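Side-chain contact in segregation and condensation protein B (Chlorobium tepidum TLS, PDB 1T6S), which probably acts in chromosome partitioning and cell division as a winged-helix subunit of the segregation and condensation complex: residues S39-Q42 with E43-E47. Numbering follows the deposited sequence.
Sequences SELQ and EAVDE. With NO3 (nitrate ion), chain H.
The CB of Glu43 lies 3.4 Å from both Ser39 O and Glu40 O, one turn back along the helix 38-55, and its backbone N donates to that same Ser39 O, starting the run of i to i+4 bonds that ties the two segments together. Ala44 N continues it with a bond to Glu40 O (3.1 Å) and a weak second one to Leu41 O. Val45 N in turn donates to Leu41 O at 3.0 Å; CG2 of Val45, which lies anti to the carbonyl carbon, packs over that oxygen and also touches CD2 of Leu41 at 4.0 Å. Helix 38-55 is part of the N-terminal winged helix-turn-helix domain, and its buried face is covered by helices 2-18 and 25-31 and by the hairpin of strands 59-64 and 67-72: Ala44 touches Leu9 and Leu12, Leu41 touches Leu25 and Leu28, and both Leu41 and Val45 touch Tyr68. The other methyl of Val45, CG1, sits 3.5 Å from O3 of a nitrate ion, probably acquired during crystallisation. Asp46 N closes the run with a bond of 2.8 Å to Gln42 O, and Asp46 CG, beside its own backbone N (chi1 -68°), keeps the carboxylate near the amide of Gln42. The chain of Gln42 is bent at chi2, bringing NE2 within 2.9 Å of Asp46 OD1; the carboxylate oxygen lies almost in the amide plane, but the amide comes from above the carboxylate plane, the two planes being 38° apart. NE2 also gives a nearly straight bond (169°) to O3 of the nitrate, an ion that Ala63 N also hydrogen-bonds, and OE1 is engaged by Tyr68 OH, so both ends of the amide are held. A leucine in place of Gln42 would probably leave Asp46 OD1 without its amide donor and break the link to Tyr68.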
loop_
_atom_site.group_PDB
_atom_site.type_symbol
_atom_site.label_atom_id
_atom_site.label_comp_id
_atom_site.label_asym_id
_atom_site.label_seq_id
_atom_site.Cartn_x
_atom_site.Cartn_y
_atom_site.Cartn_z
ATOM N N SER A 39 -31.053 -22.737 2.689
ATOM C CA SER A 39 -30.823 -24.152 2.844
ATOM C C SER A 39 -30.693 -24.826 1.477
ATOM O O SER A 39 -29.839 -25.698 1.275
ATOM C CB SER A 39 -31.976 -24.767 3.636
ATOM O OG SER A 39 -31.645 -26.083 4.011
ATOM N N GLU A 40 -31.541 -24.421 0.535
ATOM C CA GLU A 40 -31.499 -24.982 -0.814
ATOM C C GLU A 40 -30.167 -24.667 -1.492
ATOM O O GLU A 40 -29.596 -25.521 -2.164
ATOM C CB GLU A 40 -32.669 -24.446 -1.663
ATOM C CG GLU A 40 -32.645 -24.890 -3.134
ATOM C CD GLU A 40 -33.727 -24.235 -3.989
ATOM O OE1 GLU A 40 -34.243 -23.162 -3.606
ATOM O OE2 GLU A 40 -34.060 -24.784 -5.063
ATOM N N LEU A 41 -29.651 -23.452 -1.290
ATOM C CA LEU A 41 -28.385 -23.060 -1.916
ATOM C C LEU A 41 -27.219 -23.882 -1.389
ATOM O O LEU A 41 -26.351 -24.317 -2.148
ATOM C CB LEU A 41 -28.092 -21.578 -1.674
ATOM C CG LEU A 41 -27.373 -20.787 -2.779
ATOM C CD1 LEU A 41 -26.549 -19.678 -2.148
ATOM C CD2 LEU A 41 -26.484 -21.686 -3.623
ATOM N N GLN A 42 -27.186 -24.077 -0.079
ATOM C CA GLN A 42 -26.110 -24.846 0.532
ATOM C C GLN A 42 -26.142 -26.294 0.057
ATOM O O GLN A 42 -25.096 -26.925 -0.102
ATOM C CB GLN A 42 -26.228 -24.797 2.057
ATOM C CG GLN A 42 -25.101 -25.524 2.766
ATOM C CD GLN A 42 -23.733 -24.976 2.372
ATOM O OE1 GLN A 42 -23.427 -23.801 2.593
ATOM N NE2 GLN A 42 -22.907 -25.831 1.777
ATOM N N GLU A 43 -27.356 -26.808 -0.158
ATOM C CA GLU A 43 -27.577 -28.183 -0.625
ATOM C C GLU A 43 -27.062 -28.346 -2.054
ATOM O O GLU A 43 -26.555 -29.404 -2.421
ATOM C CB GLU A 43 -29.077 -28.503 -0.566
ATOM C CG GLU A 43 -29.433 -29.946 -0.274
ATOM C CD GLU A 43 -30.885 -30.111 0.215
ATOM O OE1 GLU A 43 -31.832 -29.858 -0.584
ATOM O OE2 GLU A 43 -31.074 -30.489 1.404
ATOM N N ALA A 44 -27.201 -27.300 -2.866
ATOM C CA ALA A 44 -26.729 -27.353 -4.249
ATOM C C ALA A 44 -25.208 -27.314 -4.222
ATOM O O ALA A 44 -24.542 -28.020 -4.976
ATOM C CB ALA A 44 -27.282 -26.168 -5.040
ATOM N N VAL A 45 -24.660 -26.483 -3.343
ATOM C CA VAL A 45 -23.221 -26.369 -3.212
ATOM C C VAL A 45 -22.643 -27.696 -2.726
ATOM O O VAL A 45 -21.595 -28.116 -3.204
ATOM C CB VAL A 45 -22.857 -25.233 -2.237
ATOM C CG1 VAL A 45 -21.384 -25.291 -1.872
ATOM C CG2 VAL A 45 -23.190 -23.897 -2.878
ATOM N N ASP A 46 -23.325 -28.352 -1.781
ATOM C CA ASP A 46 -22.864 -29.651 -1.270
ATOM C C ASP A 46 -22.769 -30.674 -2.401
ATOM O O ASP A 46 -21.803 -31.433 -2.465
ATOM C CB ASP A 46 -23.808 -30.207 -0.188
ATOM C CG ASP A 46 -23.787 -29.392 1.101
ATOM O OD1 ASP A 46 -22.802 -28.675 1.366
ATOM O OD2 ASP A 46 -24.766 -29.485 1.872
ATOM N N GLU A 47 -23.769 -30.697 -3.283
ATOM C CA GLU A 47 -23.765 -31.638 -4.405
ATOM C C GLU A 47 -22.551 -31.416 -5.308
ATOM O O GLU A 47 -21.881 -32.375 -5.701
ATOM C CB GLU A 47 -25.062 -31.527 -5.227
ATOM C CG GLU A 47 -25.080 -32.442 -6.460
ATOM C CD GLU A 47 -26.472 -32.649 -7.064
ATOM O OE1 GLU A 47 -27.469 -32.143 -6.489
ATOM O OE2 GLU A 47 -26.564 -33.338 -8.122
HETATM N N NO3 H . -19.506 -25.221 2.322
HETATM O O1 NO3 H . -19.883 -26.332 2.728
HETATM O O2 NO3 H . -18.741 -24.620 3.025
HETATM O O3 NO3 H . -19.942 -24.843 1.262
#